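Local coordinates for protein afamin (Homo sapiens, PDB 6FAK) that carries hydrophobic molecules in body fluids, binds vitamin E and keeps lipidated Wnt proteins soluble and active, at residues I22-I27 and S136-F141; D122-C127 and Q175-C180; V162-V167 and I186-Y191. All blocks are in the same frame, centred on the assembly; numbering follows the deposited sequence. Where two conformers were deposited one is given.

Interaction 1 of 3, residues I22-I27 and S136-F141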
ATOM      1  N   ILE A  22       6.913  23.755  -8.283  1.00 47.51           N
ATOM      2  CA  ILE A  22       8.020  23.685  -7.337  1.00 48.45           C
ATOM      3  C   ILE A  22       7.618  23.903  -5.865  1.00 45.52           C
ATOM      4  O   ILE A  22       8.219  23.300  -4.953  1.00 44.49           O
ATOM      5  CB  ILE A  22       9.122  24.685  -7.741  1.00 54.10           C
ATOM      6  CG1 ILE A  22      10.450  24.392  -7.030  1.00 53.90           C
ATOM      7  CG2 ILE A  22       8.674  26.120  -7.489  1.00 54.91           C
ATOM      8  CD1 ILE A  22      11.065  23.056  -7.380  1.00 54.91           C
ATOM      9  N   GLU A  23       6.617  24.747  -5.646  1.00 43.69           N
ATOM     10  CA  GLU A  23       6.094  25.015  -4.323  1.00 44.45           C
ATOM     11  C   GLU A  23       5.436  23.740  -3.763  1.00 40.40           C
ATOM     12  O   GLU A  23       5.790  23.279  -2.677  1.00 41.17           O
ATOM     13  CB  GLU A  23       5.123  26.220  -4.346  1.00 50.99           C
ATOM     14  CG  GLU A  23       4.358  26.453  -3.042  1.00 58.58           C
ATOM     15  CD  GLU A  23       3.599  27.791  -3.001  1.00 66.45           C
ATOM     16  OE1 GLU A  23       2.502  27.896  -3.604  1.00 65.57           O
ATOM     17  OE2 GLU A  23       4.084  28.731  -2.332  1.00 69.99           O
ATOM     18  N   TYR A  24       4.540  23.153  -4.543  1.00 37.50           N
ATOM     19  CA  TYR A  24       3.837  21.936  -4.159  1.00 37.56           C
ATOM     20  C   TYR A  24       4.774  20.725  -3.926  1.00 33.06           C
ATOM     21  O   TYR A  24       4.621  19.964  -2.975  1.00 30.58           O
ATOM     22  CB  TYR A  24       2.769  21.589  -5.207  1.00 44.71           C
ATOM     23  CG  TYR A  24       1.800  22.726  -5.485  1.00 54.86           C
ATOM     24  CD1 TYR A  24       0.944  23.204  -4.487  1.00 63.42           C
ATOM     25  CD2 TYR A  24       1.760  23.354  -6.744  1.00 62.27           C
ATOM     26  CE1 TYR A  24       0.071  24.268  -4.738  1.00 68.42           C
ATOM     27  CE2 TYR A  24       0.879  24.398  -7.004  1.00 67.02           C
ATOM     28  CZ  TYR A  24       0.032  24.846  -6.002  1.00 69.63           C
ATOM     29  OH  TYR A  24      -0.837  25.890  -6.256  1.00 77.24           O
ATOM     30  N   ILE A  25       5.699  20.557  -4.849  1.00 31.81           N
ATOM     31  CA  ILE A  25       6.742  19.536  -4.816  1.00 32.30           C
ATOM     32  C   ILE A  25       7.598  19.638  -3.555  1.00 30.84           C
ATOM     33  O   ILE A  25       7.907  18.610  -2.910  1.00 29.81           O
ATOM     34  CB  ILE A  25       7.609  19.659  -6.092  1.00 34.04           C
ATOM     35  CG1 ILE A  25       6.798  19.187  -7.313  1.00 36.24           C
ATOM     36  CG2 ILE A  25       8.912  18.911  -5.992  1.00 34.94           C
ATOM     37  CD1 ILE A  25       7.503  19.517  -8.617  1.00 38.71           C
ATOM     38  N   THR A  26       8.005  20.850  -3.218  1.00 30.11           N
ATOM     39  CA  THR A  26       8.855  21.062  -2.066  1.00 30.43           C
ATOM     40  C   THR A  26       8.149  20.703  -0.725  1.00 29.18           C
ATOM     41  O   THR A  26       8.755  20.116   0.182  1.00 27.77           O
ATOM     42  CB  THR A  26       9.347  22.535  -2.029  1.00 32.72           C
ATOM     43  OG1 THR A  26      10.129  22.794  -3.203  1.00 35.60           O
ATOM     44  CG2 THR A  26      10.231  22.765  -0.837  1.00 33.11           C
ATOM     45  N   ILE A  27       6.894  21.121  -0.620  1.00 28.94           N
ATOM     46  CA  ILE A  27       6.030  20.821   0.532  1.00 29.07           C
ATOM     47  C   ILE A  27       5.899  19.317   0.701  1.00 27.46           C
ATOM     48  O   ILE A  27       6.080  18.791   1.817  1.00 26.55           O
ATOM     49  CB  ILE A  27       4.650  21.499   0.374  1.00 30.81           C
ATOM     50  CG1 ILE A  27       4.810  22.987   0.619  1.00 33.13           C
ATOM     51  CG2 ILE A  27       3.623  20.929   1.355  1.00 31.99           C
ATOM     52  CD1 ILE A  27       3.555  23.805   0.296  1.00 35.00           C
ATOM     53  N   SER A 136      -2.985  29.084  -0.784  1.00 52.00           N
ATOM     54  CA  SER A 136      -2.850  28.744   0.640  1.00 52.69           C
ATOM     55  C   SER A 136      -3.601  27.488   1.084  1.00 53.78           C
ATOM     56  O   SER A 136      -3.098  26.742   1.933  1.00 53.98           O
ATOM     57  CB  SER A 136      -3.290  29.888   1.527  1.00 53.73           C
ATOM     58  OG  SER A 136      -3.012  29.580   2.890  1.00 55.19           O
ATOM     59  N   LEU A 137      -4.793  27.264   0.530  1.00 54.11           N
ATOM     60  CA  LEU A 137      -5.622  26.135   0.928  1.00 50.03           C
ATOM     61  C   LEU A 137      -5.020  24.854   0.421  1.00 47.41           C
ATOM     62  O   LEU A 137      -4.941  23.884   1.148  1.00 47.57           O
ATOM     63  CB  LEU A 137      -7.041  26.268   0.384  1.00 54.03           C
ATOM     64  CG  LEU A 137      -8.019  25.185   0.871  1.00 55.33           C
ATOM     65  CD1 LEU A 137      -8.660  25.614   2.181  1.00 58.58           C
ATOM     66  CD2 LEU A 137      -9.072  24.864  -0.179  1.00 55.94           C
ATOM     67  N   LEU A 138      -4.647  24.838  -0.841  1.00 45.53           N
ATOM     68  CA  LEU A 138      -4.055  23.672  -1.441  1.00 46.26           C
ATOM     69  C   LEU A 138      -2.675  23.394  -0.823  1.00 41.66           C
ATOM     70  O   LEU A 138      -2.329  22.237  -0.636  1.00 37.52           O
ATOM     71  CB  LEU A 138      -3.964  23.826  -2.966  1.00 52.80           C
ATOM     72  CG  LEU A 138      -3.880  22.540  -3.813  1.00 67.39           C
ATOM     73  CD1 LEU A 138      -4.934  22.513  -4.912  1.00 73.19           C
ATOM     74  CD2 LEU A 138      -2.494  22.331  -4.410  1.00 68.68           C
ATOM     75  N   ASN A 139      -1.895  24.441  -0.530  1.00 38.60           N
ATOM     76  CA  ASN A 139      -0.610  24.278   0.145  1.00 38.32           C
ATOM     77  C   ASN A 139      -0.778  23.584   1.498  1.00 36.05           C
ATOM     78  O   ASN A 139      -0.076  22.629   1.769  1.00 33.57           O
ATOM     79  CB  ASN A 139       0.135  25.590   0.343  1.00 38.72           C
ATOM     80  CG  ASN A 139       0.822  26.091  -0.927  1.00 42.10           C
ATOM     81  OD1 ASN A 139       0.972  25.359  -1.903  1.00 45.02           O
ATOM     82  ND2 ASN A 139       1.247  27.356  -0.907  1.00 41.19           N
ATOM     83  N   HIS A 140      -1.727  24.043   2.312  0.53 35.37           N
ATOM     84  CA  HIS A 140      -1.962  23.447   3.635  0.53 35.56           C
ATOM     85  C   HIS A 140      -2.540  22.025   3.539  0.53 35.40           C
ATOM     86  O   HIS A 140      -2.112  21.119   4.276  0.53 33.20           O
ATOM     87  CB  HIS A 140      -2.838  24.355   4.514  0.53 36.87           C
ATOM     88  CG  HIS A 140      -2.846  23.965   5.963  0.53 37.46           C
ATOM     89  ND1 HIS A 140      -2.108  24.621   6.921  0.53 38.46           N
ATOM     90  CD2 HIS A 140      -3.498  22.971   6.611  0.53 37.27           C
ATOM     91  CE1 HIS A 140      -2.300  24.046   8.094  0.53 37.77           C
ATOM     92  NE2 HIS A 140      -3.144  23.046   7.934  0.53 36.65           N
ATOM     93  N   PHE A 141      -3.472  21.805   2.611  1.00 34.90           N
ATOM     94  CA  PHE A 141      -3.989  20.430   2.322  1.00 36.30           C
ATOM     95  C   PHE A 141      -2.871  19.405   2.004  1.00 34.78           C
ATOM     96  O   PHE A 141      -2.819  18.327   2.591  1.00 34.27           O
ATOM     97  CB  PHE A 141      -4.960  20.478   1.121  1.00 41.07           C
ATOM     98  CG  PHE A 141      -5.334  19.119   0.570  1.00 42.55           C
ATOM     99  CD1 PHE A 141      -6.344  18.366   1.162  1.00 43.85           C
ATOM    100  CD2 PHE A 141      -4.666  18.596  -0.525  1.00 45.28           C
ATOM    101  CE1 PHE A 141      -6.673  17.117   0.681  1.00 40.14           C
ATOM    102  CE2 PHE A 141      -4.991  17.357  -1.023  1.00 45.91           C
ATOM    103  CZ  PHE A 141      -5.995  16.622  -0.408  1.00 46.59           C
TER
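Helix segments 22-27 and 136-141 run in the same direction, their axes 10.1 Å apart and inclined by 24°, and Tyr-24 faces Asn-139 at the closest backbone approach. The amide of Asn-139 fills the gap between the two helices and takes the largest share of the contact. Its CG lies opposite the carbonyl carbon (chi1 -78°), which swings the amide across toward Glu-23, Tyr-24 and Ile-27. ND2 donates to Glu-23 OE1 over 3.0 Å in a fairly straight bond, with an N-H...O angle of 160°. The acceptor lies in the amide plane, yet the amide meets the carboxylate from above, the two planes being almost perpendicular. Glu-23 reaches this point through an extended chain whose CG is trans to the backbone N. The amide oxygen, Asn-139 OD1, sits 3.2 Å from Tyr-24 CE1 and 3.7 Å from Ile-27 CD1, so a polar atom is bordered by an aromatic C-H and a methyl group. Tyr-24 also receives the CD2 methyl of Leu-138, which approaches its CD1-CE1 side obliquely. An alanine in place of Glu-23 would remove the carboxylate, and Asn-139 ND2 would probably be left without this acceptor, with the buried amide less firmly held against rotation. Glu-23 and Thr-26 also reach helix 39-58, and Tyr-24 touches Leu-158 of helix 154-171, so the pair is flanked by further helices. Near-parallel helices held by apolar packing around one interhelical side-chain bond, from residues far apart in sequence, are in keeping with the all-helical bundle of an albumin domain, here the first of three.

Interaction 2 of 3, residues D122-C127 and Q175-C180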
ATOM      1  N   ASP A 122     -14.278  24.248   8.763  1.00 53.42           N
ATOM      2  CA  ASP A 122     -15.697  24.500   8.605  1.00 53.93           C
ATOM      3  C   ASP A 122     -16.023  24.598   7.097  1.00 49.21           C
ATOM      4  O   ASP A 122     -15.352  25.321   6.356  1.00 46.79           O
ATOM      5  CB  ASP A 122     -16.088  25.811   9.316  1.00 54.13           C
ATOM      6  CG  ASP A 122     -17.543  26.160   9.120  1.00 53.40           C
ATOM      7  OD1 ASP A 122     -18.389  25.608   9.844  1.00 52.69           O
ATOM      8  OD2 ASP A 122     -17.833  26.963   8.224  1.00 50.25           O
ATOM      9  N   PRO A 123     -17.069  23.897   6.641  1.00 51.85           N
ATOM     10  CA  PRO A 123     -17.407  23.904   5.205  1.00 51.14           C
ATOM     11  C   PRO A 123     -17.552  25.281   4.590  1.00 49.60           C
ATOM     12  O   PRO A 123     -17.086  25.487   3.474  1.00 47.03           O
ATOM     13  CB  PRO A 123     -18.734  23.160   5.124  1.00 52.57           C
ATOM     14  CG  PRO A 123     -18.907  22.495   6.420  1.00 53.76           C
ATOM     15  CD  PRO A 123     -18.008  23.096   7.436  1.00 54.94           C
ATOM     16  N   GLU A 124     -18.182  26.217   5.308  0.52 50.01           N
ATOM     17  CA  GLU A 124     -18.349  27.575   4.788  0.52 50.46           C
ATOM     18  C   GLU A 124     -17.015  28.329   4.703  0.52 52.85           C
ATOM     19  O   GLU A 124     -16.720  28.963   3.685  0.52 54.03           O
ATOM     20  CB  GLU A 124     -19.417  28.367   5.575  0.52 51.76           C
ATOM     21  CG  GLU A 124     -20.857  27.989   5.201  0.52 50.41           C
ATOM     22  CD  GLU A 124     -21.388  26.770   5.944  0.52 47.22           C
ATOM     23  OE1 GLU A 124     -21.145  26.696   7.175  0.52 45.27           O
ATOM     24  OE2 GLU A 124     -22.054  25.909   5.300  0.52 43.95           O
ATOM     25  N   GLU A 125     -16.194  28.237   5.744  1.00 54.32           N
ATOM     26  CA  GLU A 125     -14.825  28.829   5.686  1.00 57.71           C
ATOM     27  C   GLU A 125     -13.910  28.130   4.659  1.00 54.04           C
ATOM     28  O   GLU A 125     -13.136  28.783   3.958  1.00 55.93           O
ATOM     29  CB  GLU A 125     -14.162  28.841   7.064  1.00 64.17           C
ATOM     30  CG  GLU A 125     -14.850  29.758   8.060  1.00 68.62           C
ATOM     31  CD  GLU A 125     -14.705  31.243   7.752  1.00 72.52           C
ATOM     32  OE1 GLU A 125     -15.522  32.039   8.272  1.00 84.87           O
ATOM     33  OE2 GLU A 125     -13.776  31.627   7.014  1.00 76.14           O
ATOM     34  N   LYS A 126     -14.011  26.810   4.549  1.00 49.61           N
ATOM     35  CA  LYS A 126     -13.291  26.087   3.503  1.00 51.80           C
ATOM     36  C   LYS A 126     -13.626  26.659   2.132  1.00 50.69           C
ATOM     37  O   LYS A 126     -12.736  26.876   1.292  1.00 48.40           O
ATOM     38  CB  LYS A 126     -13.658  24.599   3.534  1.00 52.02           C
ATOM     39  CG  LYS A 126     -12.925  23.712   2.554  1.00 57.11           C
ATOM     40  CD  LYS A 126     -13.429  22.267   2.675  1.00 59.25           C
ATOM     41  CE  LYS A 126     -12.307  21.263   2.868  1.00 60.83           C
ATOM     42  NZ  LYS A 126     -12.816  20.042   3.562  1.00 62.21           N
ATOM     43  N   CYS A 127     -14.919  26.917   1.910  1.00 51.53           N
ATOM     44  CA  CYS A 127     -15.362  27.429   0.613  1.00 48.98           C
ATOM     45  C   CYS A 127     -14.913  28.862   0.410  1.00 50.09           C
ATOM     46  O   CYS A 127     -14.414  29.205  -0.669  1.00 49.36           O
ATOM     47  CB  CYS A 127     -16.865  27.231   0.424  1.00 48.44           C
ATOM     48  SG  CYS A 127     -17.282  25.495   0.201  1.00 48.80           S
ATOM     49  N   GLN A 175     -26.083  23.652  -2.062  1.00 36.69           N
ATOM     50  CA  GLN A 175     -26.797  24.116  -0.858  1.00 42.26           C
ATOM     51  C   GLN A 175     -26.373  23.345   0.390  1.00 43.24           C
ATOM     52  O   GLN A 175     -26.036  23.930   1.407  1.00 49.07           O
ATOM     53  CB  GLN A 175     -28.301  23.934  -1.043  1.00 45.60           C
ATOM     54  CG  GLN A 175     -28.893  24.664  -2.243  1.00 51.60           C
ATOM     55  CD  GLN A 175     -29.566  25.951  -1.840  1.00 56.48           C
ATOM     56  OE1 GLN A 175     -30.769  26.173  -2.113  1.00 53.22           O
ATOM     57  NE2 GLN A 175     -28.795  26.815  -1.154  1.00 59.97           N
ATOM     58  N   ASN A 176     -26.387  22.021   0.331  1.00 40.88           N
ATOM     59  CA  ASN A 176     -25.973  21.247   1.497  1.00 37.58           C
ATOM     60  C   ASN A 176     -24.472  20.902   1.303  1.00 37.17           C
ATOM     61  O   ASN A 176     -24.117  19.769   0.899  1.00 37.09           O
ATOM     62  CB  ASN A 176     -26.900  20.041   1.682  1.00 36.90           C
ATOM     63  CG  ASN A 176     -26.547  19.188   2.884  1.00 36.56           C
ATOM     64  OD1 ASN A 176     -25.502  19.397   3.556  1.00 37.62           O
ATOM     65  ND2 ASN A 176     -27.365  18.178   3.129  1.00 33.63           N
ATOM     66  N   LYS A 177     -23.605  21.874   1.628  1.00 34.70           N
ATOM     67  CA  LYS A 177     -22.159  21.737   1.385  1.00 35.92           C
ATOM     68  C   LYS A 177     -21.504  20.557   2.115  1.00 34.83           C
ATOM     69  O   LYS A 177     -20.645  19.869   1.530  1.00 33.35           O
ATOM     70  CB  LYS A 177     -21.411  22.999   1.785  1.00 36.77           C
ATOM     71  CG  LYS A 177     -21.630  24.116   0.816  1.00 43.57           C
ATOM     72  CD  LYS A 177     -20.793  25.318   1.235  1.00 47.93           C
ATOM     73  CE  LYS A 177     -21.007  26.490   0.297  1.00 51.99           C
ATOM     74  NZ  LYS A 177     -22.220  27.251   0.656  1.00 61.41           N
ATOM     75  N   VAL A 178     -21.900  20.334   3.371  1.00 33.35           N
ATOM     76  CA  VAL A 178     -21.293  19.299   4.209  1.00 34.52           C
ATOM     77  C   VAL A 178     -21.538  17.939   3.618  1.00 34.19           C
ATOM     78  O   VAL A 178     -20.607  17.137   3.582  1.00 34.26           O
ATOM     79  CB  VAL A 178     -21.832  19.255   5.667  1.00 38.78           C
ATOM     80  CG1 VAL A 178     -21.282  18.043   6.452  1.00 41.92           C
ATOM     81  CG2 VAL A 178     -21.398  20.487   6.383  1.00 44.02           C
ATOM     82  N   ASN A 179     -22.758  17.665   3.142  1.00 32.95           N
ATOM     83  CA  ASN A 179     -23.082  16.327   2.666  1.00 32.66           C
ATOM     84  C   ASN A 179     -22.317  16.052   1.390  1.00 32.84           C
ATOM     85  O   ASN A 179     -21.753  14.958   1.218  1.00 31.73           O
ATOM     86  CB  ASN A 179     -24.555  16.127   2.360  1.00 32.87           C
ATOM     87  CG  ASN A 179     -24.820  14.715   1.862  1.00 34.44           C
ATOM     88  OD1 ASN A 179     -24.588  13.777   2.609  1.00 36.65           O
ATOM     89  ND2 ASN A 179     -25.160  14.543   0.551  1.00 35.36           N
ATOM     90  N   CYS A 180     -22.335  17.038   0.489  1.00 33.31           N
ATOM     91  CA  CYS A 180     -21.552  16.950  -0.779  1.00 33.89           C
ATOM     92  C   CYS A 180     -20.045  16.655  -0.518  1.00 32.23           C
ATOM     93  O   CYS A 180     -19.488  15.728  -1.063  1.00 30.91           O
ATOM     94  CB  CYS A 180     -21.692  18.249  -1.584  1.00 34.77           C
ATOM     95  SG  CYS A 180     -20.925  18.234  -3.230  1.00 36.12           S
TER
HETATM   96  O   HOH W   1     -24.232  23.923   3.559  1.00 48.43           O
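This is a largely apolar surface contact between the beginnings of two helices, 123-132 and 177-209, in the first albumin domain. Pro-123, in the first turn of its helix, faces Val-178, with the pyrrolidine ring directed at the CG2 methyl. Beside them the aliphatic part of Lys-177 lies along the other helix start: CD is 3.7 Å from Cys-127 SG, and CE is 3.9 Å from the same sulfur. The lysine chain is extended until chi4 (83°), where it bends. Its NZ stays 4.8 Å from Glu-124 OE2, too far for a salt bridge, though the opposite charges may attract weakly. A water bonded to Gln-175 O and Lys-177 N also makes a weak bond to Glu-124 OE2, bridging the two segments. Both helix starts are capped: Asp-122 OD2 accepts from Glu-125 N at 3.2 Å, and Asn-176 OD1 accepts from Asn-179 N at 3.3 Å. Disulfides tie both segments to the end of helix 154-171 and the turn after it, Cys-127 to Cys-172 and Cys-180 to Cys-171, the adjacent-cysteine pairing familiar from albumins, which places these two helix starts around the end of that helix.

Interaction 3 of 3, residues V162-V167 and I186-Y191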
ATOM      1  N   VAL A 162      -5.358  17.511  -6.977  1.00 34.57           N
ATOM      2  CA  VAL A 162      -6.188  17.978  -8.108  1.00 37.81           C
ATOM      3  C   VAL A 162      -7.665  17.556  -7.932  1.00 36.89           C
ATOM      4  O   VAL A 162      -8.566  18.374  -8.065  1.00 36.67           O
ATOM      5  CB  VAL A 162      -5.636  17.491  -9.476  1.00 37.85           C
ATOM      6  CG1 VAL A 162      -6.650  17.664 -10.592  1.00 40.99           C
ATOM      7  CG2 VAL A 162      -4.376  18.266  -9.834  1.00 37.71           C
ATOM      8  N   HIS A 163      -7.890  16.277  -7.665  1.00 35.79           N
ATOM      9  CA  HIS A 163      -9.228  15.763  -7.450  1.00 36.77           C
ATOM     10  C   HIS A 163      -9.902  16.345  -6.208  1.00 35.75           C
ATOM     11  O   HIS A 163     -11.111  16.661  -6.247  1.00 33.32           O
ATOM     12  CB  HIS A 163      -9.215  14.263  -7.499  1.00 39.05           C
ATOM     13  CG  HIS A 163      -9.074  13.773  -8.895  1.00 44.81           C
ATOM     14  ND1 HIS A 163     -10.136  13.262  -9.606  1.00 51.94           N
ATOM     15  CD2 HIS A 163      -8.050  13.875  -9.773  1.00 49.87           C
ATOM     16  CE1 HIS A 163      -9.741  12.973 -10.834  1.00 53.15           C
ATOM     17  NE2 HIS A 163      -8.478  13.336 -10.960  1.00 54.98           N
ATOM     18  N   PHE A 164      -9.112  16.571  -5.158  1.00 34.00           N
ATOM     19  CA  PHE A 164      -9.637  17.192  -3.973  1.00 38.31           C
ATOM     20  C   PHE A 164     -10.090  18.622  -4.284  1.00 37.54           C
ATOM     21  O   PHE A 164     -11.159  19.027  -3.853  1.00 36.87           O
ATOM     22  CB  PHE A 164      -8.692  17.066  -2.771  1.00 42.36           C
ATOM     23  CG  PHE A 164      -9.025  15.884  -1.857  1.00 45.95           C
ATOM     24  CD1 PHE A 164     -10.241  15.833  -1.176  1.00 48.37           C
ATOM     25  CD2 PHE A 164      -8.119  14.828  -1.666  1.00 49.92           C
ATOM     26  CE1 PHE A 164     -10.535  14.769  -0.325  1.00 49.99           C
ATOM     27  CE2 PHE A 164      -8.398  13.769  -0.792  1.00 49.99           C
ATOM     28  CZ  PHE A 164      -9.619  13.731  -0.136  1.00 46.67           C
ATOM     29  N   GLU A 165      -9.319  19.347  -5.080  1.00 36.87           N
ATOM     30  CA  GLU A 165      -9.721  20.652  -5.550  1.00 41.13           C
ATOM     31  C   GLU A 165     -11.035  20.672  -6.388  1.00 38.42           C
ATOM     32  O   GLU A 165     -11.874  21.582  -6.232  1.00 39.40           O
ATOM     33  CB  GLU A 165      -8.566  21.332  -6.310  1.00 46.77           C
ATOM     34  CG  GLU A 165      -8.989  22.653  -6.948  1.00 49.41           C
ATOM     35  CD  GLU A 165      -7.836  23.561  -7.329  1.00 58.20           C
ATOM     36  OE1 GLU A 165      -8.081  24.790  -7.398  1.00 64.41           O
ATOM     37  OE2 GLU A 165      -6.708  23.069  -7.564  1.00 52.75           O
ATOM     38  N   GLU A 166     -11.196  19.716  -7.286  1.00 36.05           N
ATOM     39  CA  GLU A 166     -12.446  19.560  -8.026  1.00 38.74           C
ATOM     40  C   GLU A 166     -13.645  19.261  -7.075  1.00 36.43           C
ATOM     41  O   GLU A 166     -14.772  19.673  -7.357  1.00 39.54           O
ATOM     42  CB  GLU A 166     -12.373  18.426  -9.058  1.00 44.10           C
ATOM     43  CG  GLU A 166     -11.249  18.457 -10.105  1.00 58.32           C
ATOM     44  CD  GLU A 166     -10.875  19.831 -10.665  1.00 77.00           C
ATOM     45  OE1 GLU A 166     -11.765  20.695 -10.888  1.00 99.38           O
ATOM     46  OE2 GLU A 166      -9.665  20.033 -10.927  1.00 87.55           O
ATOM     47  N   VAL A 167     -13.413  18.547  -5.983  1.00 32.40           N
ATOM     48  CA  VAL A 167     -14.443  18.286  -4.987  1.00 32.33           C
ATOM     49  C   VAL A 167     -14.846  19.592  -4.314  1.00 33.84           C
ATOM     50  O   VAL A 167     -16.018  19.847  -4.180  1.00 32.52           O
ATOM     51  CB  VAL A 167     -14.035  17.207  -3.983  1.00 32.11           C
ATOM     52  CG1 VAL A 167     -14.972  17.157  -2.751  1.00 31.77           C
ATOM     53  CG2 VAL A 167     -13.998  15.860  -4.690  1.00 31.93           C
ATOM     54  N   ILE A 186     -15.075  10.610  -0.756  1.00 32.77           N
ATOM     55  CA  ILE A 186     -14.873   9.173  -0.568  1.00 32.95           C
ATOM     56  C   ILE A 186     -14.022   8.505  -1.660  1.00 32.11           C
ATOM     57  O   ILE A 186     -13.039   7.811  -1.322  1.00 30.42           O
ATOM     58  CB  ILE A 186     -16.202   8.417  -0.346  1.00 35.14           C
ATOM     59  CG1 ILE A 186     -16.733   8.744   1.058  1.00 36.44           C
ATOM     60  CG2 ILE A 186     -16.020   6.903  -0.454  1.00 36.31           C
ATOM     61  CD1 ILE A 186     -18.212   8.500   1.174  1.00 37.28           C
ATOM     62  N   PRO A 187     -14.388   8.677  -2.952  1.00 31.17           N
ATOM     63  CA  PRO A 187     -13.554   7.984  -3.930  1.00 31.04           C
ATOM     64  C   PRO A 187     -12.170   8.570  -4.091  1.00 30.63           C
ATOM     65  O   PRO A 187     -11.322   7.873  -4.588  1.00 30.09           O
ATOM     66  CB  PRO A 187     -14.286   8.131  -5.246  1.00 32.10           C
ATOM     67  CG  PRO A 187     -15.410   9.099  -5.001  1.00 32.18           C
ATOM     68  CD  PRO A 187     -15.614   9.244  -3.542  1.00 32.01           C
ATOM     69  N   VAL A 188     -11.964   9.827  -3.711  1.00 30.43           N
ATOM     70  CA  VAL A 188     -10.629  10.415  -3.768  1.00 30.73           C
ATOM     71  C   VAL A 188      -9.776   9.732  -2.681  1.00 30.37           C
ATOM     72  O   VAL A 188      -8.624   9.358  -2.933  1.00 29.19           O
ATOM     73  CB  VAL A 188     -10.617  11.931  -3.573  1.00 31.69           C
ATOM     74  CG1 VAL A 188      -9.222  12.470  -3.790  1.00 31.87           C
ATOM     75  CG2 VAL A 188     -11.566  12.644  -4.571  1.00 33.29           C
ATOM     76  N   THR A 189     -10.338   9.602  -1.491  1.00 30.06           N
ATOM     77  CA  THR A 189      -9.693   8.890  -0.369  1.00 31.05           C
ATOM     78  C   THR A 189      -9.380   7.429  -0.667  1.00 30.76           C
ATOM     79  O   THR A 189      -8.272   6.937  -0.314  1.00 28.66           O
ATOM     80  CB  THR A 189     -10.557   9.005   0.886  1.00 32.29           C
ATOM     81  OG1 THR A 189     -10.651  10.412   1.156  1.00 31.45           O
ATOM     82  CG2 THR A 189      -9.939   8.272   2.092  1.00 33.85           C
ATOM     83  N   GLN A 190     -10.314   6.742  -1.321  1.00 30.20           N
ATOM     84  CA  GLN A 190     -10.087   5.362  -1.710  1.00 31.84           C
ATOM     85  C   GLN A 190      -8.927   5.216  -2.702  1.00 30.35           C
ATOM     86  O   GLN A 190      -8.171   4.243  -2.650  1.00 29.81           O
ATOM     87  CB  GLN A 190     -11.352   4.732  -2.256  1.00 34.38           C
ATOM     88  CG  GLN A 190     -12.388   4.571  -1.143  1.00 40.66           C
ATOM     89  CD  GLN A 190     -13.755   4.088  -1.625  1.00 47.55           C
ATOM     90  OE1 GLN A 190     -14.147   4.277  -2.795  1.00 45.36           O
ATOM     91  NE2 GLN A 190     -14.491   3.446  -0.708  1.00 53.39           N
ATOM     92  N   TYR A 191      -8.833   6.149  -3.639  1.00 30.09           N
ATOM     93  CA  TYR A 191      -7.761   6.165  -4.612  1.00 30.53           C
ATOM     94  C   TYR A 191      -6.400   6.294  -3.888  1.00 28.80           C
ATOM     95  O   TYR A 191      -5.456   5.498  -4.073  1.00 27.18           O
ATOM     96  CB  TYR A 191      -7.971   7.328  -5.545  1.00 34.47           C
ATOM     97  CG  TYR A 191      -6.961   7.402  -6.634  1.00 38.55           C
ATOM     98  CD1 TYR A 191      -7.107   6.627  -7.769  1.00 43.92           C
ATOM     99  CD2 TYR A 191      -5.865   8.258  -6.548  1.00 40.67           C
ATOM    100  CE1 TYR A 191      -6.192   6.695  -8.799  1.00 48.03           C
ATOM    101  CE2 TYR A 191      -4.932   8.335  -7.575  1.00 43.53           C
ATOM    102  CZ  TYR A 191      -5.093   7.548  -8.698  1.00 46.54           C
ATOM    103  OH  TYR A 191      -4.185   7.596  -9.747  1.00 51.43           O
TER
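Val-188 holds its CG1 methyl trans to the backbone N (chi1 -174°), while the chi1 of Phe-164, -96°, is displaced from the usual staggered value; together these settings bring the methyl over the phenyl ring. CG1 stands 3.6 Å from the ring centroid, 26° off the normal, in a CH-pi contact. It is shifted toward the CD2-CE2 rim, lying 3.4 Å from each of those carbons. Val-188 splits its two methyls between different partners. CG2 turns to the other helix's aliphatic groups, 4.0 Å from Val-167 CG2 and 4.1 Å from His-163 CB, the two valines running past each other in opposite directions. The ring of Phe-164 is also met at its edge, where Thr-189 OG1 lies 3.7 Å from CZ, close to the ring plane. That hydroxyl is bonded to Ala-185 O, a turn earlier in its own helix, so its polar need is met without the ring. The backbones are nearly antiparallel, with axes 9.9 Å apart, and His-163 lies nearest Val-188. The imidazole of His-163 leads away from the contact, and its NE2 is hydrogen-bonded to Glu-288. Phe-164 also meets Phe-141, extending the apolar layer toward helix 134-148. Between these segments of helices 154-171 and 177-209, one buried valine is set against an aromatic face and aliphatic neighbours. Within this pair of segments, cohesion rests on dispersion and CH-pi attraction, and the polar ends find their partners elsewhere.

In the fold
All three contacts belong to the first albumin domain and lie on the same side of the chain's centre. Interactions 1 and 3 touch: Phe-141 of the first packs on Phe-164 of the third, and Leu-138 meets Glu-165, with centres about 16 Å apart. Interaction 2 touches neither, though its nearest atoms come within about 4 Å of interaction 1 and about 5 Å of interaction 3. It nevertheless shares helix 177-209 with interaction 3, and its helix 123-132 leads directly into helix 134-148 of interaction 1. In sequence, segment 186-191 ends three residues short of the region 194-298 that forms the pocket for hydrophobic ligands.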